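Local coordinates for glycosyl hydrolase (Rhizobium leguminosarum bv. trifolii, PDB 5NDX), which probably hydrolyses O-glycosidic bonds as a family 39 alpha-L-iduronidase, the bacterial orthologue of the human enzyme, at residues Q40-I45 / H88-F93. The protein carries 2 engineered substitutions. Residues are numbered along the deposited sequence; the frame is centred on the assembly and turned at random. Where two conformers were deposited one is given.
Sequences QMLAYI and HRLKPF
Ala43 and His88 bring the two backbones to their nearest approach, CA to CA 6.1 Å, where the last turns of helix 36-45 meet the loop between helix 76-87 and strand 91-95. No hydrogen bond joins the segments. At Arg89, whose positive phi makes it the C-prime residue of a Schellman motif, the chain leaves helix 76-87 and turns into the strand. The His88 ring lies against the helix backbone: Leu42 CB sits over one face, 4.1 Å from the ring centroid and offset toward the rim, a CH-pi contact, while His88 CD2 comes within 3.7 Å of Ala43 CA. His88 CB, in turn, lies 3.6 Å from Leu42 O. Ala43 directs its methyl away from the 88-93 segment, and so small a side chain is consistent with the ring's close approach to the helix backbone. The ring takes this position with CG beside its own backbone N (chi1 -67°), and ND1 bonds to the carbonyl oxygen of Val84, so the buried imidazole has a polar mate as well as an apolar bed. Replacing His88 by alanine would remove the ring, and is likely to leave the Val84 carbonyl without this partner and a gap beside Leu42 and Ala43. Beyond the ring, branched aliphatic side chains take over. Leu90 turns its CD1 methyl to Leu42 CD2 at 3.8 Å and also to Ile45 CG2 at 4.0 Å, its side chain crossing that of Ile45 at about a right angle. Leu42 also rests on Leu56 of the adjacent strand 55-58, whose backbone hydrogen-bonds with that of Lys91 and Phe93. Helix 36-45 thus packs on the turn leading into strand 91-95 of the TIM barrel, which carries Phe93 onward to the ligand pocket. With van der Waals and CH-pi contacts, some against helix backbone atoms, the buried interface depends on shape and exclusion of water rather than on directed bonds.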
loop_
_atom_site.group_PDB
_atom_site.type_symbol
_atom_site.label_atom_id
_atom_site.label_comp_id
_atom_site.label_asym_id
_atom_site.label_seq_id
_atom_site.Cartn_x
_atom_site.Cartn_y
_atom_site.Cartn_z
ATOM N N GLN A 40 5.619 3.046 14.280
ATOM C CA GLN A 40 6.797 3.200 13.426
ATOM C C GLN A 40 6.454 2.853 11.973
ATOM O O GLN A 40 6.831 3.592 11.075
ATOM C CB GLN A 40 7.956 2.349 13.900
ATOM C CG GLN A 40 9.253 2.809 13.303
ATOM C CD GLN A 40 10.435 1.920 13.709
ATOM O OE1 GLN A 40 10.851 1.848 14.908
ATOM N NE2 GLN A 40 11.008 1.313 12.744
ATOM N N MET A 41 5.710 1.771 11.778
ATOM C CA MET A 41 5.329 1.346 10.434
ATOM C C MET A 41 4.538 2.415 9.674
ATOM O O MET A 41 4.725 2.573 8.473
ATOM C CB MET A 41 4.547 0.054 10.502
ATOM C CG MET A 41 5.398 -1.106 10.987
ATOM S SD MET A 41 4.388 -2.447 11.610
ATOM C CE MET A 41 5.629 -3.740 11.724
ATOM N N LEU A 42 3.649 3.131 10.376
ATOM C CA LEU A 42 2.829 4.151 9.736
ATOM C C LEU A 42 3.619 5.327 9.160
ATOM O O LEU A 42 3.155 5.956 8.236
ATOM C CB LEU A 42 1.735 4.663 10.670
ATOM C CG LEU A 42 0.687 3.657 11.067
ATOM C CD1 LEU A 42 -0.284 4.261 12.059
ATOM C CD2 LEU A 42 -0.059 3.134 9.881
ATOM N N ALA A 43 4.781 5.624 9.719
ATOM C CA ALA A 43 5.686 6.611 9.146
ATOM C C ALA A 43 6.160 6.168 7.777
ATOM O O ALA A 43 6.186 6.975 6.848
ATOM C CB ALA A 43 6.887 6.796 10.062
ATOM N N TYR A 44 6.571 4.889 7.640
ATOM C CA TYR A 44 6.963 4.419 6.290
ATOM C C TYR A 44 5.778 4.361 5.354
ATOM O O TYR A 44 5.895 4.764 4.199
ATOM C CB TYR A 44 7.569 3.042 6.289
ATOM C CG TYR A 44 8.764 2.833 7.128
ATOM C CD1 TYR A 44 10.069 3.035 6.655
ATOM C CD2 TYR A 44 8.598 2.401 8.425
ATOM C CE1 TYR A 44 11.160 2.744 7.467
ATOM C CE2 TYR A 44 9.666 2.176 9.229
ATOM C CZ TYR A 44 10.936 2.341 8.764
ATOM O OH TYR A 44 11.900 2.052 9.717
ATOM N N ILE A 45 4.625 3.892 5.858
ATOM C CA ILE A 45 3.424 3.721 5.034
ATOM C C ILE A 45 2.877 5.075 4.548
ATOM O O ILE A 45 2.487 5.205 3.395
ATOM C CB ILE A 45 2.351 2.944 5.777
ATOM C CG1 ILE A 45 2.821 1.513 6.014
ATOM C CG2 ILE A 45 1.033 2.940 5.013
ATOM C CD1 ILE A 45 2.029 0.804 7.111
ATOM N N HIS A 88 -0.262 10.481 10.226
ATOM C CA HIS A 88 0.654 10.013 9.156
ATOM C C HIS A 88 0.066 10.121 7.750
ATOM O O HIS A 88 0.510 9.417 6.844
ATOM C CB HIS A 88 1.095 8.603 9.481
ATOM C CG HIS A 88 1.942 8.558 10.692
ATOM N ND1 HIS A 88 1.423 8.340 11.945
ATOM C CD2 HIS A 88 3.255 8.824 10.866
ATOM C CE1 HIS A 88 2.394 8.411 12.838
ATOM N NE2 HIS A 88 3.517 8.709 12.213
ATOM N N ARG A 89 -0.934 11.003 7.586
ATOM C CA ARG A 89 -1.561 11.287 6.313
ATOM C C ARG A 89 -2.195 10.056 5.714
ATOM O O ARG A 89 -2.106 9.821 4.534
ATOM C CB ARG A 89 -0.549 11.942 5.345
ATOM C CG ARG A 89 0.180 13.160 5.967
ATOM C CD ARG A 89 1.002 13.939 4.932
ATOM N NE ARG A 89 2.140 13.145 4.419
ATOM C CZ ARG A 89 3.386 13.135 4.916
ATOM N NH1 ARG A 89 3.695 13.875 5.973
ATOM N NH2 ARG A 89 4.340 12.375 4.358
ATOM N N LEU A 90 -2.832 9.255 6.545
ATOM C CA LEU A 90 -3.559 8.088 6.105
ATOM C C LEU A 90 -5.031 8.300 6.450
ATOM O O LEU A 90 -5.346 8.994 7.407
ATOM C CB LEU A 90 -2.986 6.866 6.765
ATOM C CG LEU A 90 -1.541 6.604 6.280
ATOM C CD1 LEU A 90 -0.829 5.650 7.207
ATOM C CD2 LEU A 90 -1.505 6.098 4.835
ATOM N N LYS A 91 -5.905 7.705 5.654
ATOM C CA LYS A 91 -7.334 7.760 5.850
ATOM C C LYS A 91 -7.881 6.392 6.097
ATOM O O LYS A 91 -7.460 5.449 5.467
ATOM C CB LYS A 91 -7.992 8.324 4.597
ATOM C CG LYS A 91 -7.490 9.748 4.284
ATOM C CD LYS A 91 -7.902 10.229 2.937
ATOM C CE LYS A 91 -7.283 11.601 2.596
ATOM N NZ LYS A 91 -7.814 12.586 3.547
ATOM N N PRO A 92 -8.896 6.278 6.963
ATOM C CA PRO A 92 -9.474 4.964 7.110
ATOM C C PRO A 92 -10.416 4.561 5.960
ATOM O O PRO A 92 -11.251 5.349 5.489
ATOM C CB PRO A 92 -10.227 5.081 8.433
ATOM C CG PRO A 92 -10.548 6.505 8.536
ATOM C CD PRO A 92 -9.330 7.185 8.041
ATOM N N PHE A 93 -10.256 3.320 5.529
ATOM C CA PHE A 93 -11.260 2.620 4.751
ATOM C C PHE A 93 -11.985 1.878 5.874
ATOM O O PHE A 93 -11.546 0.822 6.315
ATOM C CB PHE A 93 -10.586 1.711 3.714
ATOM C CG PHE A 93 -11.513 0.996 2.777
ATOM C CD1 PHE A 93 -12.881 1.213 2.751
ATOM C CD2 PHE A 93 -10.978 0.051 1.892
ATOM C CE1 PHE A 93 -13.704 0.509 1.880
ATOM C CE2 PHE A 93 -11.799 -0.656 1.033
ATOM C CZ PHE A 93 -13.164 -0.408 1.002
#